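Local coordinates for protein diacylglycerol lipase (Aspergillus oryzae, PDB 5XK2) that probably hydrolyses ester bonds of mono- and diacylglycerols as a class 3 lipase of the alpha/beta-hydrolase fold, here in a closed conformation, at residues A164-T168 / K169-A173; E190-T193 / N194-N197; T241-G245 / Y246-K250. One frame throughout, in Å; residues are numbered along the deposited sequence.

Interaction 1. Residues A164-T168 / K169-A173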
loop_
_atom_site.group_PDB
_atom_site.type_symbol
_atom_site.label_atom_id
_atom_site.label_comp_id
_atom_site.label_asym_id
_atom_site.label_seq_id
_atom_site.Cartn_x
_atom_site.Cartn_y
_atom_site.Cartn_z
ATOM N N ALA A 164 9.244 22.884 11.084
ATOM C CA ALA A 164 10.230 23.776 10.465
ATOM C C ALA A 164 9.633 25.171 10.280
ATOM O O ALA A 164 10.227 26.187 10.653
ATOM C CB ALA A 164 10.681 23.223 9.136
ATOM N N ASP A 165 8.437 25.197 9.711
ATOM C CA ASP A 165 7.750 26.462 9.409
ATOM C C ASP A 165 7.367 27.190 10.700
ATOM O O ASP A 165 7.647 28.392 10.861
ATOM C CB ASP A 165 6.523 26.159 8.536
ATOM C CG ASP A 165 5.885 27.401 7.931
ATOM O OD1 ASP A 165 6.548 28.453 7.822
ATOM O OD2 ASP A 165 4.705 27.301 7.535
ATOM N N LEU A 166 6.726 26.474 11.626
ATOM C CA LEU A 166 6.336 27.074 12.887
ATOM C C LEU A 166 7.511 27.720 13.612
ATOM O O LEU A 166 7.377 28.804 14.173
ATOM C CB LEU A 166 5.653 26.029 13.786
ATOM C CG LEU A 166 4.257 25.648 13.297
ATOM C CD1 LEU A 166 3.723 24.465 14.123
ATOM C CD2 LEU A 166 3.267 26.828 13.407
ATOM N N ARG A 167 8.678 27.075 13.593
ATOM C CA ARG A 167 9.836 27.644 14.255
ATOM C C ARG A 167 10.265 28.964 13.632
ATOM O O ARG A 167 10.695 29.854 14.355
ATOM C CB ARG A 167 11.017 26.664 14.220
ATOM C CG ARG A 167 10.811 25.453 15.122
ATOM C CD ARG A 167 11.739 24.346 14.612
ATOM N NE ARG A 167 11.548 23.115 15.371
ATOM C CZ ARG A 167 12.079 21.954 15.014
ATOM N NH1 ARG A 167 12.763 21.862 13.878
ATOM N NH2 ARG A 167 11.887 20.883 15.771
ATOM N N THR A 168 10.132 29.093 12.316
ATOM C CA THR A 168 10.502 30.364 11.671
ATOM C C THR A 168 9.520 31.468 12.067
ATOM O O THR A 168 9.780 32.649 11.857
ATOM C CB THR A 168 10.564 30.266 10.130
ATOM O OG1 THR A 168 9.255 30.090 9.553
ATOM C CG2 THR A 168 11.483 29.126 9.687
ATOM N N LYS A 169 8.367 31.059 12.587
ATOM C CA LYS A 169 7.331 31.971 13.069
ATOM C C LYS A 169 7.371 32.186 14.587
ATOM O O LYS A 169 6.407 32.680 15.171
ATOM C CB LYS A 169 5.965 31.472 12.606
ATOM C CG LYS A 169 5.795 31.465 11.090
ATOM C CD LYS A 169 4.455 30.828 10.711
ATOM C CE LYS A 169 4.291 30.617 9.217
ATOM N NZ LYS A 169 5.057 31.569 8.381
ATOM N N ASN A 170 8.450 31.728 15.215
ATOM C CA ASN A 170 8.756 31.877 16.651
ATOM C C ASN A 170 8.099 30.856 17.570
ATOM O O ASN A 170 8.250 30.961 18.791
ATOM C CB ASN A 170 8.410 33.278 17.210
ATOM C CG ASN A 170 8.973 34.408 16.376
ATOM O OD1 ASN A 170 8.266 35.363 16.078
ATOM N ND2 ASN A 170 10.244 34.313 16.002
ATOM N N TYR A 171 7.345 29.898 17.026
ATOM C CA TYR A 171 6.785 28.850 17.880
ATOM C C TYR A 171 7.890 27.838 18.157
ATOM O O TYR A 171 8.507 27.347 17.216
ATOM C CB TYR A 171 5.578 28.161 17.206
ATOM C CG TYR A 171 4.455 29.103 16.849
ATOM C CD1 TYR A 171 3.443 29.412 17.772
ATOM C CD2 TYR A 171 4.402 29.703 15.591
ATOM C CE1 TYR A 171 2.416 30.300 17.437
ATOM C CE2 TYR A 171 3.393 30.587 15.258
ATOM C CZ TYR A 171 2.401 30.883 16.182
ATOM O OH TYR A 171 1.415 31.773 15.823
ATOM N N ASP A 172 8.127 27.475 19.406
ATOM C CA ASP A 172 9.336 26.718 19.633
ATOM C C ASP A 172 8.939 25.252 19.556
ATOM O O ASP A 172 9.002 24.511 20.537
ATOM C CB ASP A 172 9.881 27.114 21.018
ATOM C CG ASP A 172 11.193 26.447 21.378
ATOM O OD1 ASP A 172 11.999 26.161 20.471
ATOM O OD2 ASP A 172 11.417 26.228 22.594
ATOM N N ALA A 173 8.801 24.780 18.324
ATOM C CA ALA A 173 8.193 23.457 18.117
ATOM C C ALA A 173 9.203 22.348 18.383
ATOM O O ALA A 173 10.355 22.442 17.956
ATOM C CB ALA A 173 7.651 23.342 16.716
#
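R167 reaches over the turn that ends its helix and binds the carbonyl oxygen of A173 side-on. R167 NE lies 2.9 Å from A173 O, and R167 NH2 lies 3.1 Å from it. The oxygen sits in the guanidinium plane. Both donors reach it from the same face of its carbonyl plane. The arm is extended from CG to NE, and CG stands anti to the carbonyl carbon (chi1 -71°), which lets the chain run past Y171 O to A173. The turn itself is a Schellman motif. N170 is its C-prime residue with positive phi. Y171 N donates to L166 O at 3.1 Å, and N170 N donates to R167 O at 3.0 Å. L166 O also takes K169 N, which comes from the opposite face of its carbonyl plane. The Y171 ring turns its edge to this same oxygen, with Y171 CD2 3.4 Å from L166 O. Y171 CD2 also touches the CD2 methyl of L166 at 3.8 Å, the two side chains lying at a slant. On another side of the helix K169 stretches back along the backbone and bends at its last torsion. This brings K169 NZ to 3.5 Å from D165 OD1, a long salt bridge. D165 OD2 is held by W124 and R128 of helix 118-138, so K169 is only one of the partners of D165. The segment is the end of helix 154-168 and the loop into strand 173-178. Helix 118-138 flanks it through W124 and I132, and Y171 OH bonds D136 there. L166 and A173 rest on V149 of strand 146-152, while R167 and T168 face helix 186-195.

Interaction 2. Residues E190-T193 / N194-N197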
loop_
_atom_site.group_PDB
_atom_site.type_symbol
_atom_site.label_atom_id
_atom_site.label_comp_id
_atom_site.label_asym_id
_atom_site.label_seq_id
_atom_site.Cartn_x
_atom_site.Cartn_y
_atom_site.Cartn_z
ATOM N N GLU A 190 19.557 20.760 6.344
ATOM C CA GLU A 190 20.533 21.380 7.251
ATOM C C GLU A 190 19.884 22.470 8.097
ATOM O O GLU A 190 20.148 22.590 9.292
ATOM C CB GLU A 190 21.728 21.966 6.467
ATOM C CG GLU A 190 22.470 20.883 5.664
ATOM C CD GLU A 190 23.662 21.418 4.877
ATOM O OE1 GLU A 190 24.093 22.562 5.140
ATOM O OE2 GLU A 190 24.149 20.675 3.998
ATOM N N PHE A 191 19.023 23.266 7.476
ATOM C CA PHE A 191 18.299 24.299 8.211
ATOM C C PHE A 191 17.455 23.712 9.348
ATOM O O PHE A 191 17.536 24.178 10.492
ATOM C CB PHE A 191 17.416 25.091 7.239
ATOM C CG PHE A 191 16.633 26.202 7.884
ATOM C CD1 PHE A 191 17.268 27.335 8.366
ATOM C CD2 PHE A 191 15.256 26.118 7.984
ATOM C CE1 PHE A 191 16.534 28.370 8.946
ATOM C CE2 PHE A 191 14.515 27.143 8.572
ATOM C CZ PHE A 191 15.151 28.264 9.054
ATOM N N ILE A 192 16.661 22.687 9.039
ATOM C CA ILE A 192 15.779 22.101 10.053
ATOM C C ILE A 192 16.605 21.463 11.170
ATOM O O ILE A 192 16.341 21.656 12.353
ATOM C CB ILE A 192 14.821 21.074 9.427
ATOM C CG1 ILE A 192 13.925 21.768 8.389
ATOM C CG2 ILE A 192 14.010 20.374 10.532
ATOM C CD1 ILE A 192 12.985 20.814 7.654
ATOM N N THR A 193 17.630 20.711 10.776
ATOM C CA THR A 193 18.525 20.062 11.727
ATOM C C THR A 193 19.093 21.062 12.731
ATOM O O THR A 193 19.114 20.823 13.938
ATOM C CB THR A 193 19.676 19.359 10.955
ATOM O OG1 THR A 193 19.110 18.296 10.181
ATOM C CG2 THR A 193 20.764 18.805 11.901
ATOM N N ASN A 194 19.563 22.203 12.228
ATOM C CA ASN A 194 20.195 23.147 13.124
ATOM C C ASN A 194 19.208 24.020 13.900
ATOM O O ASN A 194 19.611 24.770 14.785
ATOM C CB ASN A 194 21.194 23.989 12.336
ATOM C CG ASN A 194 22.448 23.193 12.023
ATOM O OD1 ASN A 194 23.103 22.724 12.933
ATOM N ND2 ASN A 194 22.760 23.023 10.749
ATOM N N GLN A 195 17.913 23.860 13.641
ATOM C CA GLN A 195 16.911 24.424 14.550
ATOM C C GLN A 195 16.882 23.671 15.880
ATOM O O GLN A 195 16.430 24.201 16.905
ATOM C CB GLN A 195 15.513 24.378 13.917
ATOM C CG GLN A 195 15.325 25.306 12.731
ATOM C CD GLN A 195 13.959 25.119 12.074
ATOM O OE1 GLN A 195 13.451 23.999 11.961
ATOM N NE2 GLN A 195 13.363 26.225 11.639
ATOM N N GLY A 196 17.338 22.420 15.860
ATOM C CA GLY A 196 17.319 21.591 17.048
ATOM C C GLY A 196 15.938 21.074 17.411
ATOM O O GLY A 196 14.956 21.356 16.711
ATOM N N ASN A 197 15.879 20.341 18.517
ATOM C CA ASN A 197 14.617 19.771 19.029
ATOM C C ASN A 197 13.934 18.898 17.991
ATOM O O ASN A 197 12.711 18.953 17.841
ATOM C CB ASN A 197 13.650 20.879 19.476
ATOM C CG ASN A 197 14.225 21.779 20.566
ATOM O OD1 ASN A 197 14.217 23.011 20.433
ATOM N ND2 ASN A 197 14.724 21.179 21.629
#
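The backbone of 190-195 is the last turn and a half of helix 186-195, with N194 N bonded to E190 O at 3.0 Å, and G196 leaves the helix with positive phi. This helix is the crossover of a beta-alpha-beta unit between strands 173-178 and 198-203. Near its end the bonding shifts toward three-residue spacing. Q195 N donates to I192 O at 3.0 Å and weakly to F191 O, and G196 N donates to T193 O at 3.1 Å. In the bonds to I192 O and T193 O the donor stands above the carbonyl plane. The N194 side chain folds back on the helix. Its CG is anti to the carbonyl carbon (chi1 -75°), and ND2 makes a weak second bond to E190 O. T193 OG1 is bonded to A189 O and to the backbone N of S222. Q195 lies against the preceding turn, extended beyond CG. Q195 CG passes 3.3 Å from F191 O, and Q195 OE1 lies beside I192, 3.9 Å from I192 CG2. The amide is fixed from outside: R167 of helix 154-168 donates to OE1, and NE2 bonds A164 O of that helix. The F191 ring approaches the Q195 amide obliquely, its plane turned 45° from the amide plane, with F191 CE2 3.4 Å from Q195 NE2.

Interaction 3. Residues T241-G245 / Y246-K250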
loop_
_atom_site.group_PDB
_atom_site.type_symbol
_atom_site.label_atom_id
_atom_site.label_comp_id
_atom_site.label_asym_id
_atom_site.label_seq_id
_atom_site.Cartn_x
_atom_site.Cartn_y
_atom_site.Cartn_z
ATOM N N THR A 241 19.757 3.754 18.601
ATOM C CA THR A 241 21.084 4.263 18.256
ATOM C C THR A 241 20.960 5.612 17.571
ATOM O O THR A 241 20.179 5.740 16.635
ATOM C CB THR A 241 21.805 3.272 17.334
ATOM O OG1 THR A 241 21.928 2.009 18.016
ATOM C CG2 THR A 241 23.164 3.784 16.973
ATOM N N VAL A 242 21.700 6.611 18.055
ATOM C CA VAL A 242 21.608 7.967 17.496
ATOM C C VAL A 242 22.689 8.147 16.442
ATOM O O VAL A 242 23.883 7.987 16.732
ATOM C CB VAL A 242 21.747 9.046 18.597
ATOM C CG1 VAL A 242 21.394 10.408 18.044
ATOM C CG2 VAL A 242 20.824 8.726 19.763
ATOM N N LEU A 243 22.275 8.448 15.210
ATOM C CA LEU A 243 23.212 8.549 14.098
ATOM C C LEU A 243 23.074 9.902 13.438
ATOM O O LEU A 243 22.009 10.213 12.901
ATOM C CB LEU A 243 22.948 7.455 13.068
ATOM C CG LEU A 243 23.043 6.043 13.615
ATOM C CD1 LEU A 243 22.449 5.034 12.637
ATOM C CD2 LEU A 243 24.516 5.709 13.891
ATOM N N ASP A 244 24.119 10.725 13.458
ATOM C CA ASP A 244 23.923 12.028 12.815
ATOM C C ASP A 244 24.472 12.028 11.389
ATOM O O ASP A 244 25.030 11.026 10.932
ATOM C CB ASP A 244 24.482 13.181 13.669
ATOM C CG ASP A 244 25.961 13.111 13.912
ATOM O OD1 ASP A 244 26.618 12.137 13.498
ATOM O OD2 ASP A 244 26.465 14.060 14.560
ATOM N N GLY A 245 24.287 13.145 10.682
ATOM C CA GLY A 245 24.584 13.237 9.249
ATOM C C GLY A 245 23.324 13.294 8.402
ATOM O O GLY A 245 22.281 12.801 8.810
ATOM N N TYR A 246 23.407 13.897 7.210
ATOM C CA TYR A 246 22.215 14.081 6.370
ATOM C C TYR A 246 21.901 12.844 5.518
ATOM O O TYR A 246 20.757 12.600 5.089
ATOM C CB TYR A 246 22.407 15.337 5.526
ATOM C CG TYR A 246 22.598 16.505 6.468
ATOM C CD1 TYR A 246 21.527 16.968 7.204
ATOM C CD2 TYR A 246 23.849 17.093 6.668
ATOM C CE1 TYR A 246 21.653 17.994 8.100
ATOM C CE2 TYR A 246 23.997 18.157 7.582
ATOM C CZ TYR A 246 22.866 18.594 8.282
ATOM O OH TYR A 246 22.877 19.621 9.196
ATOM N N VAL A 247 22.942 12.054 5.321
ATOM C CA VAL A 247 22.858 10.739 4.715
ATOM C C VAL A 247 23.719 9.863 5.595
ATOM O O VAL A 247 24.887 10.185 5.829
ATOM C CB VAL A 247 23.358 10.722 3.272
ATOM C CG1 VAL A 247 23.221 9.305 2.685
ATOM C CG2 VAL A 247 22.573 11.738 2.444
ATOM N N ASN A 248 23.151 8.798 6.142
ATOM C CA ASN A 248 23.940 7.915 7.006
ATOM C C ASN A 248 23.639 6.481 6.659
ATOM O O ASN A 248 22.488 6.057 6.750
ATOM C CB ASN A 248 23.644 8.189 8.490
ATOM C CG ASN A 248 24.656 7.527 9.430
ATOM O OD1 ASN A 248 24.936 6.341 9.314
ATOM N ND2 ASN A 248 25.198 8.298 10.366
ATOM N N PHE A 249 24.651 5.738 6.228
ATOM C CA PHE A 249 24.405 4.377 5.763
ATOM C C PHE A 249 24.410 3.325 6.874
ATOM O O PHE A 249 24.242 2.124 6.595
ATOM C CB PHE A 249 25.455 3.995 4.705
ATOM C CG PHE A 249 25.442 4.879 3.492
ATOM C CD1 PHE A 249 24.251 5.176 2.849
ATOM C CD2 PHE A 249 26.614 5.427 3.012
ATOM C CE1 PHE A 249 24.232 6.001 1.720
ATOM C CE2 PHE A 249 26.599 6.257 1.879
ATOM C CZ PHE A 249 25.403 6.540 1.245
ATOM N N LYS A 250 24.611 3.729 8.128
ATOM C CA LYS A 250 24.727 2.727 9.201
ATOM C C LYS A 250 23.423 2.482 9.954
ATOM O O LYS A 250 23.368 1.647 10.843
ATOM C CB LYS A 250 25.827 3.139 10.193
ATOM C CG LYS A 250 27.208 3.215 9.556
ATOM C CD LYS A 250 27.643 1.867 9.016
ATOM C CE LYS A 250 29.001 2.009 8.293
ATOM N NZ LYS A 250 29.699 0.710 8.144
#
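N248 has CG anti to its backbone nitrogen (chi1 -167°), and this turns the amide back toward the end of strand 240-243. N248 ND2 then meets D244 O at 2.8 Å. The bond is nearly straight, with 159° at the hydrogen. The oxygen lies in the plane of the amide, and the donor is tilted slightly from the carbonyl plane of D244. The other end of the amide is used as well. N248 OD1 accepts from K250 N at 2.9 Å, in the carbonyl plane of the side chain. The two bonds hold the amide at both ends and fix its rotation. They tie the chain before G245 to the chain after F249. L243 lies beside the amide. L243 CB is 3.6 Å from N248 ND2. The methyl L243 CD1 packs on the backbone of K250 and is 3.8 Å from K250 C. An apolar branch thus lies next to the polar link. The K250 side chain starts toward 241-245, but its end leads away. G245 makes the bend with backbone angles at which a CB would press on the carbonyl oxygen of D244, which calls for glycine. Y246 follows, with Y246 CB 3.6 Å from G245 C. Its ring meets that carbon obliquely and packs on E190, T193 and N194 of helix 186-195. Strand 240-243 is an outermost strand of the mixed sheet within this chain. Its backbone bonds Y226 through T241 and E224 through L243. Y246 continues to bond H220 beyond the strand end. The contact is thus a surface turn leaving this outermost strand, and N248 with K250 forms an Asx turn.

The contacts come in series along the chain, first 164-173, then 190-197, then 241-250. Interactions 1 and 2 lie inside the class 3 lipase range, with centres 11 Å apart. They join the ends of two neighbouring helices, 154-168 and 186-195, which lead into the adjacent parallel strands 173-178 and 198-203 of the mixed sheet. Interaction 3 follows strand 240-243. Its centre is 15 Å from that of interaction 2 and 25 Å from that of interaction 1. R167 and A164 meet the Q195 amide, and Y246 touches T193 and E190. Interaction 2 therefore touches both others, while interactions 1 and 3 do not touch. Helix 186-195 thus lies between helix 154-168 and the loop after the outermost strand 240-243.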